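Local coordinates for AGR_L_2016p (Agrobacterium tumefaciens, PDB 2GVH), which probably hydrolyses acyl-CoA thioesters to coenzyme A and a carboxylic acid, using two hotdog thioesterase units joined in one chain, at residues Met111-Ile116 with Gln121-Arg126; Ile90-Ala95 with Ala194-Gly199; Ala53-Val58 with Val107-Val112; Leu31-Phe36 with Thr40-Thr45. All coordinates share one frame; numbering follows the deposited sequence.

Contact 1 of 4, residues Met111-Ile116 with Gln121-Arg126; sequences MVAETI and QHTCTR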
loop_
_atom_site.group_PDB
_atom_site.type_symbol
_atom_site.label_atom_id
_atom_site.label_comp_id
_atom_site.label_asym_id
_atom_site.label_seq_id
_atom_site.Cartn_x
_atom_site.Cartn_y
_atom_site.Cartn_z
HETATM N N MSE B 111 -17.164 9.308 -12.221
HETATM C CA MSE B 111 -16.303 8.139 -12.346
HETATM C C MSE B 111 -16.609 7.367 -13.649
HETATM O O MSE B 111 -17.636 6.661 -13.793
HETATM C CB MSE B 111 -16.454 7.221 -11.137
HETATM C CG MSE B 111 -15.831 5.833 -11.343
HETATM SE SE MSE B 111 -16.111 4.606 -9.811
HETATM C CE MSE B 111 -15.365 3.021 -10.525
ATOM N N VAL B 112 -15.708 7.487 -14.608
ATOM C CA VAL B 112 -15.933 6.848 -15.868
ATOM C C VAL B 112 -14.930 5.726 -16.165
ATOM O O VAL B 112 -13.732 5.918 -16.167
ATOM C CB VAL B 112 -15.871 7.868 -16.985
ATOM C CG1 VAL B 112 -15.987 7.149 -18.323
ATOM C CG2 VAL B 112 -16.987 8.930 -16.801
ATOM N N ALA B 113 -15.436 4.553 -16.453
ATOM C CA ALA B 113 -14.570 3.460 -16.780
ATOM C C ALA B 113 -14.658 3.199 -18.262
ATOM O O ALA B 113 -15.758 3.091 -18.798
ATOM C CB ALA B 113 -14.979 2.234 -15.989
ATOM N N GLU B 114 -13.509 3.109 -18.929
ATOM C CA GLU B 114 -13.450 2.757 -20.343
ATOM C C GLU B 114 -12.629 1.490 -20.515
ATOM O O GLU B 114 -11.571 1.392 -19.911
ATOM C CB GLU B 114 -12.817 3.896 -21.129
ATOM C CG GLU B 114 -13.746 5.047 -21.364
ATOM C CD GLU B 114 -13.089 6.254 -22.033
ATOM O OE1 GLU B 114 -12.159 6.086 -22.866
ATOM O OE2 GLU B 114 -13.526 7.388 -21.721
ATOM N N THR B 115 -13.080 0.532 -21.331
ATOM C CA THR B 115 -12.302 -0.680 -21.523
ATOM C C THR B 115 -10.943 -0.294 -22.056
ATOM O O THR B 115 -10.818 0.682 -22.794
ATOM C CB THR B 115 -12.916 -1.703 -22.517
ATOM O OG1 THR B 115 -13.195 -1.069 -23.757
ATOM C CG2 THR B 115 -14.158 -2.318 -21.983
ATOM N N ILE B 116 -9.931 -1.064 -21.677
ATOM C CA ILE B 116 -8.600 -0.887 -22.190
ATOM C C ILE B 116 -8.624 -1.298 -23.644
ATOM O O ILE B 116 -8.103 -0.581 -24.484
ATOM C CB ILE B 116 -7.569 -1.727 -21.390
ATOM C CG1 ILE B 116 -7.434 -1.167 -19.980
ATOM C CG2 ILE B 116 -6.220 -1.757 -22.098
ATOM C CD1 ILE B 116 -6.801 -2.075 -19.022
ATOM N N GLN B 121 -17.149 2.955 -23.032
ATOM C CA GLN B 121 -17.539 3.427 -21.724
ATOM C C GLN B 121 -18.498 2.435 -21.058
ATOM O O GLN B 121 -19.565 2.144 -21.590
ATOM C CB GLN B 121 -18.204 4.764 -21.810
ATOM C CG GLN B 121 -17.667 5.707 -22.828
ATOM C CD GLN B 121 -18.554 6.929 -22.855
ATOM O OE1 GLN B 121 -19.558 6.973 -23.589
ATOM N NE2 GLN B 121 -18.253 7.895 -21.986
ATOM N N HIS B 122 -18.110 1.933 -19.884
ATOM C CA HIS B 122 -18.875 0.922 -19.192
ATOM C C HIS B 122 -19.571 1.443 -17.961
ATOM O O HIS B 122 -20.594 0.899 -17.536
ATOM C CB HIS B 122 -17.996 -0.232 -18.772
ATOM C CG HIS B 122 -17.911 -1.301 -19.791
ATOM N ND1 HIS B 122 -17.300 -2.508 -19.549
ATOM C CD2 HIS B 122 -18.356 -1.348 -21.066
ATOM C CE1 HIS B 122 -17.360 -3.249 -20.639
ATOM N NE2 HIS B 122 -18.001 -2.567 -21.572
ATOM N N THR B 123 -19.008 2.460 -17.340
ATOM C CA THR B 123 -19.693 3.073 -16.205
ATOM C C THR B 123 -19.652 4.557 -16.336
ATOM O O THR B 123 -18.866 5.102 -17.082
ATOM C CB THR B 123 -19.081 2.801 -14.778
ATOM O OG1 THR B 123 -17.857 3.523 -14.628
ATOM C CG2 THR B 123 -18.906 1.285 -14.447
ATOM N N CYS B 124 -20.471 5.198 -15.529
ATOM C CA CYS B 124 -20.530 6.609 -15.514
ATOM C C CYS B 124 -21.199 7.129 -14.252
ATOM O O CYS B 124 -22.210 7.802 -14.303
ATOM C CB CYS B 124 -21.301 7.069 -16.714
ATOM S SG CYS B 124 -21.147 8.831 -16.812
ATOM N N THR B 125 -20.611 6.806 -13.109
ATOM C CA THR B 125 -21.165 7.109 -11.822
ATOM C C THR B 125 -20.919 8.572 -11.401
ATOM O O THR B 125 -19.837 9.131 -11.581
ATOM C CB THR B 125 -20.563 6.168 -10.836
ATOM O OG1 THR B 125 -20.874 4.827 -11.240
ATOM C CG2 THR B 125 -21.115 6.415 -9.463
ATOM N N ARG B 126 -21.938 9.197 -10.843
ATOM C CA ARG B 126 -21.822 10.584 -10.427
ATOM C C ARG B 126 -21.945 10.646 -8.915
ATOM O O ARG B 126 -22.774 9.963 -8.337
ATOM C CB ARG B 126 -22.915 11.400 -11.101
ATOM C CG ARG B 126 -23.134 12.759 -10.557
ATOM C CD ARG B 126 -24.390 13.324 -11.130
ATOM N NE ARG B 126 -24.390 14.777 -11.022
ATOM C CZ ARG B 126 -25.249 15.488 -10.306
ATOM N NH1 ARG B 126 -26.236 14.901 -9.624
ATOM N NH2 ARG B 126 -25.126 16.807 -10.294
#
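Met111, present as selenomethionine, faces Thr125 as a hydrogen-bonded antiparallel pair. Met111 N donates a hydrogen bond to Thr125 O over 2.8 Å, and Thr125 N returns one to Met111 O over 3.1 Å. Of the Met111 side chain, CB does the touching, 4.3 Å from Thr125 CB. With CG anti to the backbone N (chi1 167°) and the rest extended, the side chain runs on beyond this pair and packs against Phe47, Val91 and Phe93. On the same face of the sheet Thr123 turns its hydroxyl into the neighbouring strand: OG1 sits between its own N and carbonyl carbon (chi1 72°), from where it is a weak donor to Met111 O and a weak acceptor for Ala113 N at 3.2 Å. The same oxygen touches Ala113 CB at 3.4 Å, a polar atom set close to a methyl group. These two strands, 104-115 and 121-133, form a beta hairpin within the five-stranded antiparallel sheet of the first hotdog unit, and Val112 and Glu114 bond on their other edge to strand 89-100. On the other face of the sheet, toward the hairpin turn, Gln121 and Glu114 form a non-hydrogen-bonded pair and touch through their aliphatic parts, Glu114 CG to Gln121 CG 4.2 Å. The Glu114 carboxylate forms a salt bridge with Arg119 in the turn. Beside Gln121, His122 N bonds to Ala113 O at 2.8 Å, while the His122 ring receives Thr115 CG2 over one face in a CH-pi contact, 3.9 Å from the centroid, and also meets the ring of His89.

Contact 2 of 4, residues Ile90-Ala95 with Ala194-Gly199; sequences IVEFTA and ASRYCG
Glu92 OE1 takes Arg196 NH2 at 3.2 Å in a salt bridge whose hydrogen bond is weak, its angle at the hydrogen being 131°. The two side chains cross at about a right angle, and the carboxylate and guanidinium planes are 50° apart, so the groups meet through one oxygen and one nitrogen and not as a flat two-pronged pair. The second carboxylate oxygen, OE2, is taken by Arg30 NE from strand 29-35, so that Glu92 has an arginine partner on each of its two oxygens. Arg196 gets across by being stretched out: its chain is extended from CG to NE, carrying the guanidinium from the helix over to the strand. On the way it passes Ile90, whose CD1 lies 4.0 Å from Arg196 CG and 4.1 Å from Ser195 OG. That hydroxyl itself is bonded to Lys200 O, just past the helix end. Ile32 touches Ile90, Glu92 and Arg196, adding an apolar flank. The partners belong to different hotdog units: strand 89-100 lies in the sheet of the first, and helix 179-198 is the long helix of the second, their segment axes 11.4 Å apart at the closest. The junction therefore combines an isoleucine packed on the arginine's aliphatic stem with opposite charges at its tip, and the two arginines would probably help keep Glu92 ionised.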
loop_
_atom_site.group_PDB
_atom_site.type_symbol
_atom_site.label_atom_id
_atom_site.label_comp_id
_atom_site.label_asym_id
_atom_site.label_seq_id
_atom_site.Cartn_x
_atom_site.Cartn_y
_atom_site.Cartn_z
ATOM N N ILE B 90 -9.347 1.603 -18.023
ATOM C CA ILE B 90 -8.791 2.835 -17.493
ATOM C C ILE B 90 -9.909 3.632 -16.854
ATOM O O ILE B 90 -10.906 3.924 -17.513
ATOM C CB ILE B 90 -8.138 3.727 -18.528
ATOM C CG1 ILE B 90 -6.947 3.041 -19.149
ATOM C CG2 ILE B 90 -7.645 4.956 -17.845
ATOM C CD1 ILE B 90 -6.448 3.737 -20.416
ATOM N N VAL B 91 -9.736 3.996 -15.590
ATOM C CA VAL B 91 -10.825 4.623 -14.826
ATOM C C VAL B 91 -10.498 6.042 -14.463
ATOM O O VAL B 91 -9.491 6.305 -13.812
ATOM C CB VAL B 91 -11.188 3.780 -13.571
ATOM C CG1 VAL B 91 -12.448 4.247 -12.966
ATOM C CG2 VAL B 91 -11.422 2.376 -14.019
ATOM N N GLU B 92 -11.331 6.960 -14.886
ATOM C CA GLU B 92 -11.041 8.362 -14.678
ATOM C C GLU B 92 -11.981 8.994 -13.693
ATOM O O GLU B 92 -13.176 8.908 -13.852
ATOM C CB GLU B 92 -11.116 9.124 -15.991
ATOM C CG GLU B 92 -10.505 10.508 -15.906
ATOM C CD GLU B 92 -10.617 11.329 -17.185
ATOM O OE1 GLU B 92 -11.091 10.822 -18.207
ATOM O OE2 GLU B 92 -10.252 12.520 -17.166
ATOM N N PHE B 93 -11.432 9.655 -12.685
ATOM C CA PHE B 93 -12.231 10.366 -11.711
ATOM C C PHE B 93 -12.056 11.874 -11.925
ATOM O O PHE B 93 -10.949 12.402 -11.819
ATOM C CB PHE B 93 -11.809 9.963 -10.311
ATOM C CG PHE B 93 -11.909 8.480 -10.053
ATOM C CD1 PHE B 93 -10.964 7.607 -10.560
ATOM C CD2 PHE B 93 -12.936 7.967 -9.290
ATOM C CE1 PHE B 93 -11.049 6.242 -10.332
ATOM C CE2 PHE B 93 -13.037 6.617 -9.054
ATOM C CZ PHE B 93 -12.080 5.733 -9.571
ATOM N N THR B 94 -13.132 12.558 -12.206
ATOM C CA THR B 94 -13.068 14.025 -12.470
ATOM C C THR B 94 -13.859 14.750 -11.403
ATOM O O THR B 94 -14.916 14.271 -11.012
ATOM C CB THR B 94 -13.746 14.427 -13.771
ATOM O OG1 THR B 94 -15.010 13.793 -13.777
ATOM C CG2 THR B 94 -13.031 13.947 -14.964
ATOM N N ALA B 95 -13.331 15.876 -10.923
ATOM C CA ALA B 95 -14.003 16.681 -9.931
ATOM C C ALA B 95 -14.083 18.155 -10.363
ATOM O O ALA B 95 -13.113 18.707 -10.906
ATOM C CB ALA B 95 -13.325 16.566 -8.623
ATOM N N ALA B 194 -0.745 6.242 -24.332
ATOM C CA ALA B 194 -0.544 5.160 -25.338
ATOM C C ALA B 194 -1.778 4.321 -25.575
ATOM O O ALA B 194 -2.222 4.153 -26.705
ATOM C CB ALA B 194 0.625 4.203 -24.933
ATOM N N SER B 195 -2.336 3.807 -24.491
ATOM C CA SER B 195 -3.407 2.808 -24.583
ATOM C C SER B 195 -4.654 3.424 -25.127
ATOM O O SER B 195 -5.327 2.850 -25.967
ATOM C CB SER B 195 -3.686 2.193 -23.221
ATOM O OG SER B 195 -4.819 1.372 -23.310
ATOM N N ARG B 196 -4.957 4.612 -24.645
ATOM C CA ARG B 196 -6.052 5.416 -25.224
ATOM C C ARG B 196 -5.872 5.606 -26.709
ATOM O O ARG B 196 -6.814 5.447 -27.453
ATOM C CB ARG B 196 -6.209 6.768 -24.510
ATOM C CG ARG B 196 -6.957 6.633 -23.185
ATOM C CD ARG B 196 -7.109 7.955 -22.491
ATOM N NE ARG B 196 -7.956 7.904 -21.298
ATOM C CZ ARG B 196 -8.151 8.947 -20.494
ATOM N NH1 ARG B 196 -7.556 10.111 -20.741
ATOM N NH2 ARG B 196 -8.948 8.847 -19.441
ATOM N N TYR B 197 -4.649 5.885 -27.146
ATOM C CA TYR B 197 -4.380 6.125 -28.569
ATOM C C TYR B 197 -4.646 4.898 -29.420
ATOM O O TYR B 197 -5.293 4.982 -30.435
ATOM C CB TYR B 197 -2.933 6.565 -28.769
ATOM C CG TYR B 197 -2.634 6.996 -30.170
ATOM C CD1 TYR B 197 -2.877 8.306 -30.577
ATOM C CD2 TYR B 197 -2.137 6.095 -31.108
ATOM C CE1 TYR B 197 -2.620 8.713 -31.880
ATOM C CE2 TYR B 197 -1.881 6.499 -32.423
ATOM C CZ TYR B 197 -2.125 7.813 -32.792
ATOM O OH TYR B 197 -1.882 8.243 -34.077
ATOM N N CYS B 198 -4.138 3.745 -29.019
ATOM C CA CYS B 198 -4.248 2.593 -29.891
ATOM C C CYS B 198 -5.508 1.736 -29.639
ATOM O O CYS B 198 -5.843 0.891 -30.447
ATOM C CB CYS B 198 -2.977 1.766 -29.785
ATOM S SG CYS B 198 -2.723 0.898 -28.194
ATOM N N GLY B 199 -6.185 1.944 -28.508
ATOM C CA GLY B 199 -7.353 1.146 -28.153
ATOM C C GLY B 199 -7.021 -0.245 -27.642
ATOM O O GLY B 199 -7.897 -1.076 -27.499
#

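Contact 3 of 4, residues Ala53-Val58 with Val107-Val112; sequences ALMDRV and VEVEMV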
loop_
_atom_site.group_PDB
_atom_site.type_symbol
_atom_site.label_atom_id
_atom_site.label_comp_id
_atom_site.label_asym_id
_atom_site.label_seq_id
_atom_site.Cartn_x
_atom_site.Cartn_y
_atom_site.Cartn_z
ATOM N N ALA B 53 -13.538 5.671 -2.316
ATOM C CA ALA B 53 -12.379 6.400 -1.792
ATOM C C ALA B 53 -11.715 7.346 -2.816
ATOM O O ALA B 53 -11.364 8.470 -2.497
ATOM C CB ALA B 53 -11.358 5.388 -1.219
ATOM N N LEU B 54 -11.588 6.892 -4.061
ATOM C CA LEU B 54 -10.932 7.658 -5.106
ATOM C C LEU B 54 -11.782 8.806 -5.512
ATOM O O LEU B 54 -11.255 9.896 -5.764
ATOM C CB LEU B 54 -10.587 6.814 -6.329
ATOM C CG LEU B 54 -9.434 5.831 -6.198
ATOM C CD1 LEU B 54 -8.906 5.343 -7.537
ATOM C CD2 LEU B 54 -8.332 6.462 -5.488
HETATM N N MSE B 55 -13.088 8.595 -5.559
HETATM C CA MSE B 55 -13.989 9.716 -5.790
HETATM C C MSE B 55 -13.805 10.788 -4.712
HETATM O O MSE B 55 -13.771 11.976 -5.005
HETATM C CB MSE B 55 -15.422 9.248 -5.832
HETATM C CG MSE B 55 -15.727 8.308 -6.986
HETATM SE SE MSE B 55 -17.607 7.655 -6.999
HETATM C CE MSE B 55 -18.404 9.217 -7.753
ATOM N N ASP B 56 -13.661 10.379 -3.455
ATOM C CA ASP B 56 -13.473 11.366 -2.431
ATOM C C ASP B 56 -12.098 11.994 -2.569
ATOM O O ASP B 56 -11.963 13.211 -2.433
ATOM C CB ASP B 56 -13.759 10.774 -1.060
ATOM C CG ASP B 56 -13.247 11.629 0.080
ATOM O OD1 ASP B 56 -13.991 12.511 0.553
ATOM O OD2 ASP B 56 -12.094 11.374 0.526
ATOM N N ARG B 57 -11.064 11.170 -2.841
ATOM C CA ARG B 57 -9.701 11.766 -2.976
ATOM C C ARG B 57 -9.663 12.917 -4.009
ATOM O O ARG B 57 -9.139 14.004 -3.735
ATOM C CB ARG B 57 -8.645 10.725 -3.272
ATOM C CG ARG B 57 -7.210 11.127 -2.831
ATOM C CD ARG B 57 -6.139 10.166 -3.388
ATOM N NE ARG B 57 -6.392 8.836 -2.905
ATOM C CZ ARG B 57 -6.086 7.715 -3.545
ATOM N NH1 ARG B 57 -5.494 7.727 -4.731
ATOM N NH2 ARG B 57 -6.388 6.558 -2.982
ATOM N N VAL B 58 -10.251 12.717 -5.178
ATOM C CA VAL B 58 -10.133 13.746 -6.197
ATOM C C VAL B 58 -11.031 14.938 -5.859
ATOM O O VAL B 58 -10.772 16.078 -6.264
ATOM C CB VAL B 58 -10.408 13.179 -7.596
ATOM C CG1 VAL B 58 -11.746 12.397 -7.628
ATOM C CG2 VAL B 58 -10.339 14.261 -8.648
ATOM N N VAL B 107 -18.709 19.632 -4.372
ATOM C CA VAL B 107 -17.891 19.131 -5.451
ATOM C C VAL B 107 -18.570 17.982 -6.169
ATOM O O VAL B 107 -19.067 17.055 -5.557
ATOM C CB VAL B 107 -16.498 18.710 -4.964
ATOM C CG1 VAL B 107 -15.643 18.330 -6.134
ATOM C CG2 VAL B 107 -15.830 19.849 -4.214
ATOM N N GLU B 108 -18.597 18.062 -7.491
ATOM C CA GLU B 108 -19.227 17.050 -8.322
ATOM C C GLU B 108 -18.183 16.140 -8.902
ATOM O O GLU B 108 -17.217 16.604 -9.503
ATOM C CB GLU B 108 -19.976 17.742 -9.437
ATOM C CG GLU B 108 -20.783 16.843 -10.344
ATOM C CD GLU B 108 -21.636 17.660 -11.312
ATOM O OE1 GLU B 108 -21.090 18.147 -12.328
ATOM O OE2 GLU B 108 -22.841 17.839 -11.025
ATOM N N VAL B 109 -18.385 14.843 -8.742
ATOM C CA VAL B 109 -17.383 13.880 -9.155
ATOM C C VAL B 109 -17.974 12.844 -10.091
ATOM O O VAL B 109 -19.003 12.234 -9.787
ATOM C CB VAL B 109 -16.776 13.174 -7.938
ATOM C CG1 VAL B 109 -15.786 12.067 -8.354
ATOM C CG2 VAL B 109 -16.104 14.187 -7.071
ATOM N N GLU B 110 -17.314 12.632 -11.219
ATOM C CA GLU B 110 -17.739 11.631 -12.167
ATOM C C GLU B 110 -16.702 10.551 -12.230
ATOM O O GLU B 110 -15.509 10.834 -12.275
ATOM C CB GLU B 110 -17.927 12.237 -13.559
ATOM C CG GLU B 110 -19.340 12.659 -13.896
HETATM N N MSE B 111 -17.164 9.308 -12.221
HETATM C CA MSE B 111 -16.303 8.139 -12.346
HETATM C C MSE B 111 -16.609 7.367 -13.649
HETATM O O MSE B 111 -17.636 6.661 -13.793
HETATM C CB MSE B 111 -16.454 7.221 -11.137
HETATM C CG MSE B 111 -15.831 5.833 -11.343
HETATM SE SE MSE B 111 -16.111 4.606 -9.811
HETATM C CE MSE B 111 -15.365 3.021 -10.525
ATOM N N VAL B 112 -15.708 7.487 -14.608
ATOM C CA VAL B 112 -15.933 6.848 -15.868
ATOM C C VAL B 112 -14.930 5.726 -16.165
ATOM O O VAL B 112 -13.732 5.918 -16.167
ATOM C CB VAL B 112 -15.871 7.868 -16.985
ATOM C CG1 VAL B 112 -15.987 7.149 -18.323
ATOM C CG2 VAL B 112 -16.987 8.930 -16.801
#
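Met55, a selenomethionine on the sheet-facing side of helix 49-67, reaches strand 104-115 with almost its whole length. CB lies 3.8 Å from Val109 CG1, and CG stays close to the same methyl at 4.0 Å. The selenium, one step further, passes Met111 CB at 4.3 Å. There the chain bends (chi3 79°), which swings CE back over the strand, 3.7 Å from Val109 O and 3.9 Å from Val109 CG1; this methyl also reaches toward the backbone of Thr125 and Arg126 on the next strand. Val109 is thus followed around by one side chain, its CG1 meeting CB, CG and CE in turn. This is the core of the hotdog fold, in which a long helix lies across the concave face of an antiparallel sheet; here the segment axes come within 8.7 Å at an angle of 136°. Val109 turns its other methyl, CG2, to the helix backbone, 3.8 Å from Met55 O. One helical turn on, Val58 adds CG1 against Val109 CG1 at 4.1 Å, the two valines crossing at a slant. All four residues are buried, and their side chains meet one another through apolar atoms, with two backbone carbonyl oxygens also touched by methyl groups. Phe93 from strand 89-100 lies against Met55, Val58 and Met111, while Phe129 from strand 121-133 packs on Met55 and Val109. Asp56, next to Met55, points away from the strand: its OD1 bonds to Thr73 OG1, and its OD2 makes a weak hydrogen bond to Gly180 N of the second subunit.

Contact 4 of 4, residues Leu31-Phe36 with Thr40-Thr45; sequences LIDIVF and TNHHGT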
loop_
_atom_site.group_PDB
_atom_site.type_symbol
_atom_site.label_atom_id
_atom_site.label_comp_id
_atom_site.label_asym_id
_atom_site.label_seq_id
_atom_site.Cartn_x
_atom_site.Cartn_y
_atom_site.Cartn_z
ATOM N N LEU B 31 -8.118 12.271 -11.869
ATOM C CA LEU B 31 -7.288 11.247 -11.228
ATOM C C LEU B 31 -7.593 9.920 -11.915
ATOM O O LEU B 31 -8.750 9.555 -12.048
ATOM C CB LEU B 31 -7.678 11.115 -9.763
ATOM C CG LEU B 31 -6.877 10.249 -8.797
ATOM C CD1 LEU B 31 -6.956 10.874 -7.411
ATOM C CD2 LEU B 31 -7.346 8.775 -8.750
ATOM N N ILE B 32 -6.573 9.187 -12.321
ATOM C CA ILE B 32 -6.774 8.068 -13.188
ATOM C C ILE B 32 -6.156 6.826 -12.593
ATOM O O ILE B 32 -5.008 6.851 -12.176
ATOM C CB ILE B 32 -6.226 8.333 -14.614
ATOM C CG1 ILE B 32 -7.159 9.295 -15.325
ATOM C CG2 ILE B 32 -6.265 7.076 -15.388
ATOM C CD1 ILE B 32 -6.700 9.834 -16.650
ATOM N N ASP B 33 -6.932 5.751 -12.532
ATOM C CA ASP B 33 -6.425 4.471 -12.084
ATOM C C ASP B 33 -6.665 3.379 -13.117
ATOM O O ASP B 33 -7.674 3.358 -13.781
ATOM C CB ASP B 33 -7.079 4.083 -10.780
ATOM C CG ASP B 33 -6.315 2.965 -10.051
ATOM O OD1 ASP B 33 -5.143 2.652 -10.427
ATOM O OD2 ASP B 33 -6.892 2.383 -9.096
ATOM N N ILE B 34 -5.727 2.472 -13.260
ATOM C CA ILE B 34 -5.885 1.351 -14.187
ATOM C C ILE B 34 -6.294 0.091 -13.481
ATOM O O ILE B 34 -5.674 -0.264 -12.510
ATOM C CB ILE B 34 -4.592 1.042 -14.878
ATOM C CG1 ILE B 34 -4.133 2.252 -15.641
ATOM C CG2 ILE B 34 -4.764 -0.145 -15.841
ATOM C CD1 ILE B 34 -2.681 2.414 -15.509
ATOM N N VAL B 35 -7.321 -0.593 -13.977
ATOM C CA VAL B 35 -7.622 -1.966 -13.514
ATOM C C VAL B 35 -7.250 -2.909 -14.655
ATOM O O VAL B 35 -7.873 -2.865 -15.709
ATOM C CB VAL B 35 -9.129 -2.136 -13.190
ATOM C CG1 VAL B 35 -9.455 -3.555 -12.806
ATOM C CG2 VAL B 35 -9.552 -1.209 -12.109
ATOM N N PHE B 36 -6.255 -3.751 -14.453
ATOM C CA PHE B 36 -5.814 -4.700 -15.497
ATOM C C PHE B 36 -6.725 -5.909 -15.712
ATOM O O PHE B 36 -7.367 -6.367 -14.771
ATOM C CB PHE B 36 -4.409 -5.228 -15.176
ATOM C CG PHE B 36 -3.326 -4.244 -15.427
ATOM C CD1 PHE B 36 -2.942 -3.343 -14.446
ATOM C CD2 PHE B 36 -2.695 -4.197 -16.652
ATOM C CE1 PHE B 36 -1.933 -2.390 -14.690
ATOM C CE2 PHE B 36 -1.689 -3.254 -16.904
ATOM C CZ PHE B 36 -1.308 -2.356 -15.925
ATOM N N THR B 40 -8.968 -9.545 -10.334
ATOM C CA THR B 40 -10.271 -9.620 -9.654
ATOM C C THR B 40 -10.320 -8.841 -8.332
ATOM O O THR B 40 -11.387 -8.393 -7.913
ATOM C CB THR B 40 -10.744 -11.085 -9.403
ATOM O OG1 THR B 40 -9.750 -11.796 -8.654
ATOM C CG2 THR B 40 -11.046 -11.818 -10.727
ATOM N N ASN B 41 -9.172 -8.688 -7.675
ATOM C CA ASN B 41 -9.097 -7.957 -6.398
ATOM C C ASN B 41 -9.287 -6.447 -6.582
ATOM O O ASN B 41 -10.130 -5.819 -5.922
ATOM C CB ASN B 41 -7.762 -8.248 -5.680
ATOM C CG ASN B 41 -7.661 -7.557 -4.320
ATOM O OD1 ASN B 41 -8.589 -7.629 -3.501
ATOM N ND2 ASN B 41 -6.533 -6.879 -4.079
ATOM N N HIS B 42 -8.508 -5.877 -7.493
ATOM C CA HIS B 42 -8.664 -4.480 -7.831
ATOM C C HIS B 42 -10.063 -4.198 -8.416
ATOM O O HIS B 42 -10.749 -3.219 -8.046
ATOM C CB HIS B 42 -7.554 -4.035 -8.782
ATOM C CG HIS B 42 -7.330 -2.559 -8.792
ATOM N ND1 HIS B 42 -6.705 -1.910 -9.835
ATOM C CD2 HIS B 42 -7.655 -1.600 -7.892
ATOM C CE1 HIS B 42 -6.643 -0.617 -9.572
ATOM N NE2 HIS B 42 -7.209 -0.401 -8.398
ATOM N N HIS B 43 -10.497 -5.077 -9.311
ATOM C CA HIS B 43 -11.814 -4.927 -9.905
ATOM C C HIS B 43 -12.851 -4.858 -8.791
ATOM O O HIS B 43 -13.602 -3.887 -8.695
ATOM C CB HIS B 43 -12.113 -6.085 -10.862
ATOM C CG HIS B 43 -13.286 -5.829 -11.757
ATOM N ND1 HIS B 43 -14.593 -5.964 -11.331
ATOM C CD2 HIS B 43 -13.352 -5.437 -13.051
ATOM C CE1 HIS B 43 -15.413 -5.673 -12.322
ATOM N NE2 HIS B 43 -14.685 -5.349 -13.377
ATOM N N GLY B 44 -12.822 -5.871 -7.928
ATOM C CA GLY B 44 -13.803 -6.044 -6.861
ATOM C C GLY B 44 -13.804 -4.941 -5.819
ATOM O O GLY B 44 -14.805 -4.741 -5.137
ATOM N N THR B 45 -12.675 -4.238 -5.689
ATOM C CA THR B 45 -12.553 -3.159 -4.721
ATOM C C THR B 45 -12.785 -1.808 -5.356
ATOM O O THR B 45 -13.378 -0.925 -4.740
ATOM C CB THR B 45 -11.172 -3.131 -4.026
ATOM O OG1 THR B 45 -10.123 -3.124 -5.008
ATOM C CG2 THR B 45 -11.023 -4.306 -3.079
#
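At the outermost strand of the first hotdog sheet within this chain, strand 29-35 turns through a short loop into the small helix 40-46 that precedes the long central helix, and His42 reaches back from this helix to Asp33. The imidazole and the carboxylate approach from opposite directions. His42 NE2 donates to Asp33 OD2 at 2.9 Å, but the bond is weak, bent to 120° at the hydrogen, and the two planes stand 58° apart. The oxygen lies at the edge of the ring, and so does Ile34 O, 3.1 Å from His42 CE1; the imidazole edge is therefore laid against two oxygens of the strand. Over one of its faces, toward the rim, lies Val35 CG2, in a CH-pi contact 4.0 Å from the centroid. The CG of His42 stands roughly opposite the backbone N (chi1 -159°), which sends the ring out from the helix to the strand. The other Val35 methyl, CG1, leans on the helix itself, 4.0 Å from His43 N and 4.2 Å from His43 CB. Within the strand Asp33 OD1 makes a weak bond to Ile34 N, 2.9 Å away, and has a long, weak ion pair with Lys188 NZ from the helix of the second unit. His42 also packs against Asn41 of the third subunit, and Thr40 OG1 bonds to Pro37 O of the second subunit. A first strand leading to the long central helix is the opening of the hotdog fold, here with a short helix between, consistent with an acyl-CoA thioesterase.

Along the chain contact 4 comes first, on strand 29-35 and helix 40-46. Contact 3 then opens on helix 49-67 and its segments alternate with those of contact 2, while contact 1 is nested inside the long loop that contact 2 closes. All four reach the five-stranded sheet of the first hotdog unit. Contacts 1 and 3 share strand 104-115, and its neighbour, strand 89-100, carries contact 2 and pairs with the strand of contact 4. Centres lie about 10 Å apart for contacts 1 and 2 and about 15 Å for contacts 2 and 3. Contact 2 is the one whose two segments lie in different hotdog units, tying them together, whereas contacts 3 and 4 both touch the second subunit.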